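Local coordinates for protein putative (Helicobacter pylori, PDB 4O8S) that probably transfers nucleotides, as a member of the nucleotidyltransferase superfamily related to the AbiEii toxins of type IV toxin-antitoxin systems, at residues T79-V87 and T99-R107. Sequence-based numbering, arbitrary orientation.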
ATOM      1  N   THR A  79     -10.701 -14.063 -13.271  1.00 30.21           N
ATOM      2  CA  THR A  79     -10.140 -15.384 -13.559  1.00 32.63           C
ATOM      3  C   THR A  79      -9.816 -16.111 -12.269  1.00 36.89           C
ATOM      4  O   THR A  79     -10.128 -15.623 -11.176  1.00 35.61           O
ATOM      5  CB  THR A  79      -8.827 -15.279 -14.334  1.00 32.73           C
ATOM      6  OG1 THR A  79      -7.861 -14.614 -13.514  1.00 29.84           O
ATOM      7  CG2 THR A  79      -9.012 -14.509 -15.635  1.00 31.69           C
ATOM      8  N   ASP A  80      -9.166 -17.262 -12.396  1.00 40.54           N
ATOM      9  CA  ASP A  80      -8.802 -18.065 -11.235  1.00 44.21           C
ATOM     10  C   ASP A  80      -7.804 -17.349 -10.344  1.00 40.26           C
ATOM     11  O   ASP A  80      -7.735 -17.610  -9.142  1.00 41.71           O
ATOM     12  CB  ASP A  80      -8.158 -19.387 -11.680  1.00 46.12           C
ATOM     13  CG  ASP A  80      -9.182 -20.453 -12.002  1.00 54.34           C
ATOM     14  OD1 ASP A  80     -10.349 -20.293 -11.576  1.00 56.10           O
ATOM     15  OD2 ASP A  80      -8.817 -21.452 -12.671  1.00 58.89           O
ATOM     16  N   SER A  81      -7.012 -16.471 -10.943  1.00 35.51           N
ATOM     17  CA  SER A  81      -5.876 -15.896 -10.241  1.00 41.60           C
ATOM     18  C   SER A  81      -6.014 -14.385 -10.006  1.00 39.11           C
ATOM     19  O   SER A  81      -5.360 -13.836  -9.116  1.00 36.44           O
ATOM     20  CB  SER A  81      -4.592 -16.196 -11.012  1.00 40.98           C
ATOM     21  OG  SER A  81      -4.539 -15.417 -12.196  1.00 48.57           O
ATOM     22  N   VAL A  82      -6.851 -13.713 -10.797  1.00 37.14           N
ATOM     23  CA  VAL A  82      -6.962 -12.266 -10.667  1.00 36.20           C
ATOM     24  C   VAL A  82      -8.372 -11.715 -10.889  1.00 36.48           C
ATOM     25  O   VAL A  82      -9.136 -12.214 -11.733  1.00 35.67           O
ATOM     26  CB  VAL A  82      -5.926 -11.546 -11.576  1.00 43.06           C
ATOM     27  CG1 VAL A  82      -6.121 -11.937 -13.010  1.00 43.08           C
ATOM     28  CG2 VAL A  82      -6.026 -10.037 -11.437  1.00 42.82           C
ATOM     29  N   GLY A  83      -8.718 -10.701 -10.098  1.00 28.72           N
ATOM     30  CA  GLY A  83      -9.948  -9.945 -10.265  1.00 25.83           C
ATOM     31  C   GLY A  83      -9.580  -8.489 -10.502  1.00 29.44           C
ATOM     32  O   GLY A  83      -8.725  -7.938  -9.799  1.00 29.70           O
ATOM     33  N   ARG A  84     -10.185  -7.870 -11.509  1.00 25.18           N
ATOM     34  CA  ARG A  84      -9.898  -6.481 -11.821  1.00 26.69           C
ATOM     35  C   ARG A  84     -11.159  -5.772 -12.252  1.00 33.33           C
ATOM     36  O   ARG A  84     -11.782  -6.124 -13.273  1.00 29.74           O
ATOM     37  CB  ARG A  84      -8.806  -6.372 -12.887  1.00 34.81           C
ATOM     38  CG  ARG A  84      -8.423  -4.945 -13.237  1.00 37.94           C
ATOM     39  CD  ARG A  84      -7.116  -4.910 -14.040  1.00 41.24           C
ATOM     40  NE  ARG A  84      -6.015  -5.574 -13.342  1.00 44.03           N
ATOM     41  CZ  ARG A  84      -5.309  -6.588 -13.834  1.00 44.14           C
ATOM     42  NH1 ARG A  84      -5.588  -7.057 -15.042  1.00 41.28           N
ATOM     43  NH2 ARG A  84      -4.317  -7.130 -13.124  1.00 40.45           N
ATOM     44  N   TYR A  85     -11.548  -4.770 -11.463  1.00 27.65           N
ATOM     45  CA  TYR A  85     -12.805  -4.086 -11.679  1.00 27.76           C
ATOM     46  C   TYR A  85     -12.605  -2.577 -11.734  1.00 34.08           C
ATOM     47  O   TYR A  85     -11.728  -2.033 -11.047  1.00 30.98           O
ATOM     48  CB  TYR A  85     -13.789  -4.417 -10.556  1.00 27.63           C
ATOM     49  CG  TYR A  85     -13.998  -5.887 -10.285  1.00 30.84           C
ATOM     50  CD1 TYR A  85     -13.056  -6.622  -9.566  1.00 30.00           C
ATOM     51  CD2 TYR A  85     -15.157  -6.538 -10.707  1.00 33.54           C
ATOM     52  CE1 TYR A  85     -13.240  -7.967  -9.302  1.00 30.72           C
ATOM     53  CE2 TYR A  85     -15.352  -7.899 -10.437  1.00 32.42           C
ATOM     54  CZ  TYR A  85     -14.384  -8.599  -9.740  1.00 33.09           C
ATOM     55  OH  TYR A  85     -14.549  -9.941  -9.456  1.00 35.47           O
HETATM   56  N   MSE A  86     -13.408  -1.910 -12.561  1.00 33.22           N
HETATM   57  CA  MSE A  86     -13.441  -0.454 -12.617  1.00 34.64           C
HETATM   58  C   MSE A  86     -14.790  -0.002 -12.084  1.00 37.69           C
HETATM   59  O   MSE A  86     -15.827  -0.182 -12.733  1.00 37.24           O
HETATM   60  CB  MSE A  86     -13.219   0.029 -14.046  1.00 38.87           C
HETATM   61  CG  MSE A  86     -11.955  -0.574 -14.655  1.00 47.71           C
HETATM   62 SE   MSE A  86     -10.401   0.069 -13.631  1.00 66.61          SE
HETATM   63  CE  MSE A  86      -9.100  -1.394 -13.836  1.00 56.05           C
ATOM     64  N   VAL A  87     -14.786   0.532 -10.866  1.00 34.30           N
ATOM     65  CA  VAL A  87     -16.011   1.026 -10.260  1.00 35.85           C
ATOM     66  C   VAL A  87     -16.218   2.471 -10.654  1.00 36.23           C
ATOM     67  O   VAL A  87     -15.436   3.339 -10.272  1.00 40.98           O
ATOM     68  CB  VAL A  87     -15.969   0.916  -8.733  1.00 33.36           C
ATOM     69  CG1 VAL A  87     -17.202   1.556  -8.131  1.00 32.92           C
ATOM     70  CG2 VAL A  87     -15.868  -0.554  -8.324  1.00 33.52           C
ATOM     71  N   THR A  99     -13.428   7.167 -11.342  1.00 40.67           N
ATOM     72  CA  THR A  99     -13.145   5.742 -11.375  1.00 40.56           C
ATOM     73  C   THR A  99     -12.403   5.291 -10.111  1.00 40.18           C
ATOM     74  O   THR A  99     -11.405   5.909  -9.716  1.00 40.60           O
ATOM     75  CB  THR A  99     -12.307   5.373 -12.621  1.00 43.32           C
ATOM     76  OG1 THR A  99     -13.052   5.688 -13.812  1.00 51.10           O
ATOM     77  CG2 THR A  99     -11.958   3.875 -12.618  1.00 44.39           C
ATOM     78  N   LEU A 100     -12.907   4.227  -9.486  1.00 33.90           N
ATOM     79  CA  LEU A 100     -12.175   3.509  -8.447  1.00 35.45           C
ATOM     80  C   LEU A 100     -11.719   2.165  -8.998  1.00 31.48           C
ATOM     81  O   LEU A 100     -12.546   1.326  -9.378  1.00 32.60           O
ATOM     82  CB  LEU A 100     -13.045   3.281  -7.205  1.00 29.94           C
ATOM     83  CG  LEU A 100     -12.440   2.354  -6.140  1.00 28.36           C
ATOM     84  CD1 LEU A 100     -11.115   2.913  -5.670  1.00 33.85           C
ATOM     85  CD2 LEU A 100     -13.381   2.198  -4.957  1.00 30.90           C
ATOM     86  N   LYS A 101     -10.407   1.958  -9.057  1.00 30.83           N
ATOM     87  CA  LYS A 101      -9.867   0.675  -9.488  1.00 29.51           C
ATOM     88  C   LYS A 101      -9.802  -0.296  -8.315  1.00 32.98           C
ATOM     89  O   LYS A 101      -9.281   0.038  -7.241  1.00 29.39           O
ATOM     90  CB  LYS A 101      -8.478   0.831 -10.129  1.00 36.30           C
ATOM     91  CG  LYS A 101      -7.838  -0.532 -10.470  1.00 40.45           C
ATOM     92  CD  LYS A 101      -6.719  -0.435 -11.517  1.00 47.93           C
ATOM     93  CE  LYS A 101      -5.470   0.271 -11.002  1.00 54.14           C
ATOM     94  NZ  LYS A 101      -4.355   0.194 -12.005  1.00 57.85           N
ATOM     95  N   LEU A 102     -10.341  -1.497  -8.509  1.00 26.46           N
ATOM     96  CA  LEU A 102     -10.343  -2.510  -7.452  1.00 31.28           C
ATOM     97  C   LEU A 102      -9.747  -3.783  -8.022  1.00 30.76           C
ATOM     98  O   LEU A 102     -10.257  -4.339  -8.997  1.00 30.19           O
ATOM     99  CB  LEU A 102     -11.768  -2.759  -6.949  1.00 26.32           C
ATOM    100  CG  LEU A 102     -11.991  -3.475  -5.618  1.00 31.21           C
ATOM    101  CD1 LEU A 102     -13.404  -3.207  -5.145  1.00 35.09           C
ATOM    102  CD2 LEU A 102     -11.770  -4.980  -5.744  1.00 29.99           C
ATOM    103  N   GLU A 103      -8.657  -4.239  -7.419  1.00 27.64           N
ATOM    104  CA  GLU A 103      -7.990  -5.450  -7.870  1.00 28.22           C
ATOM    105  C   GLU A 103      -7.895  -6.507  -6.786  1.00 33.05           C
ATOM    106  O   GLU A 103      -7.692  -6.197  -5.599  1.00 30.76           O
ATOM    107  CB  GLU A 103      -6.590  -5.124  -8.368  1.00 29.65           C
ATOM    108  CG  GLU A 103      -6.556  -4.363  -9.682  1.00 42.37           C
ATOM    109  CD  GLU A 103      -5.293  -4.681 -10.463  1.00 47.44           C
ATOM    110  OE1 GLU A 103      -4.793  -5.837 -10.343  1.00 49.48           O
ATOM    111  OE2 GLU A 103      -4.798  -3.780 -11.179  1.00 49.00           O
ATOM    112  N   ILE A 104      -8.018  -7.765  -7.194  1.00 29.55           N
ATOM    113  CA  ILE A 104      -7.886  -8.871  -6.265  1.00 25.39           C
ATOM    114  C   ILE A 104      -6.917  -9.898  -6.830  1.00 33.25           C
ATOM    115  O   ILE A 104      -6.960 -10.219  -8.034  1.00 33.33           O
ATOM    116  CB  ILE A 104      -9.239  -9.565  -6.020  1.00 29.38           C
ATOM    117  CG1 ILE A 104     -10.360  -8.530  -5.894  1.00 30.82           C
ATOM    118  CG2 ILE A 104      -9.173 -10.479  -4.790  1.00 31.19           C
ATOM    119  CD1 ILE A 104     -11.748  -9.147  -5.753  1.00 33.95           C
ATOM    120  N   SER A 105      -6.051 -10.423  -5.965  1.00 29.22           N
ATOM    121  CA  SER A 105      -5.226 -11.578  -6.297  1.00 33.97           C
ATOM    122  C   SER A 105      -5.682 -12.781  -5.461  1.00 34.40           C
ATOM    123  O   SER A 105      -5.815 -12.662  -4.240  1.00 33.67           O
ATOM    124  CB  SER A 105      -3.744 -11.275  -6.039  1.00 35.34           C
ATOM    125  OG  SER A 105      -2.993 -12.488  -6.054  1.00 43.48           O
ATOM    126  N   TYR A 106      -5.945 -13.923  -6.114  1.00 34.10           N
ATOM    127  CA  TYR A 106      -6.366 -15.155  -5.425  1.00 35.84           C
ATOM    128  C   TYR A 106      -5.167 -16.095  -5.167  1.00 39.96           C
ATOM    129  O   TYR A 106      -4.173 -16.017  -5.885  1.00 45.13           O
ATOM    130  CB  TYR A 106      -7.499 -15.848  -6.213  1.00 33.08           C
ATOM    131  CG  TYR A 106      -8.696 -14.936  -6.434  1.00 30.87           C
ATOM    132  CD1 TYR A 106      -9.620 -14.720  -5.417  1.00 31.46           C
ATOM    133  CD2 TYR A 106      -8.884 -14.267  -7.637  1.00 30.52           C
ATOM    134  CE1 TYR A 106     -10.693 -13.871  -5.580  1.00 31.31           C
ATOM    135  CE2 TYR A 106      -9.972 -13.406  -7.815  1.00 30.97           C
ATOM    136  CZ  TYR A 106     -10.865 -13.215  -6.774  1.00 33.17           C
ATOM    137  OH  TYR A 106     -11.953 -12.375  -6.913  1.00 35.93           O
ATOM    138  N   ARG A 107      -5.239 -16.935  -4.130  1.00 84.70           N
ATOM    139  CA  ARG A 107      -4.109 -17.795  -3.687  1.00 95.57           C
ATOM    140  C   ARG A 107      -2.748 -17.080  -3.509  1.00 98.28           C
ATOM    141  O   ARG A 107      -1.679 -17.700  -3.540  1.00 99.43           O
ATOM    142  CB  ARG A 107      -3.953 -19.044  -4.573  1.00105.49           C
ATOM    143  CG  ARG A 107      -3.296 -20.253  -3.881  1.00108.17           C
ATOM    144  CD  ARG A 107      -4.246 -20.944  -2.909  1.00119.38           C
ATOM    145  NE  ARG A 107      -3.973 -20.623  -1.508  1.00122.36           N
ATOM    146  CZ  ARG A 107      -4.694 -21.084  -0.488  1.00125.43           C
ATOM    147  NH1 ARG A 107      -5.730 -21.878  -0.718  1.00123.76           N
ATOM    148  NH2 ARG A 107      -4.384 -20.750   0.758  1.00121.44           N
TER
HETATM  149  O   HOH W   1      -2.405 -13.446  -8.834  1.00 43.13           O
HETATM  150  O   HOH W   2     -12.549 -11.660  -9.342  1.00 40.43           O
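The ring of Tyr106 lies against the backbone of Ser81 to Gly83: Ser81 C and Val82 N meet its edge in plane, while Ile104 CG2 sits 3.7 Å above one face, toward the rim. Lys53 adds a cation-pi contact. Leu102 O lies in plane at the edge of the Tyr85 ring, 3.7 Å from Tyr85 CD1, and Ile104 CD1 approaches obliquely. The two phenols share one water, 2.6 Å from both Tyr85 OH and Tyr106 OH. Gly83, without a side chain, lies between these residues. On the opposite face of the sheet, the Arg84 guanidinium presents its edge to Glu103, the planes 76° apart. Arg84 NE forms a salt bridge to Glu103 OE2 at 3.1 Å, and NH2 donates to OE1 from above the carboxylate plane; the bend at chi3 (-56°) folds the guanidinium back to this partner. Alongside, selenomethionine Met86 CE packs tightly on Lys101 CD. Paired backbone bonds at Gly83–Ile104, Tyr85–Leu102 and Val87–Leu100 knit an antiparallel hairpin within the mixed sheet, consistent with a nucleotidyltransferase fold. The water thus gives both buried phenols a polar partner, while the two-point Arg84–Glu103 pairing probably limits rotation and offsets charge.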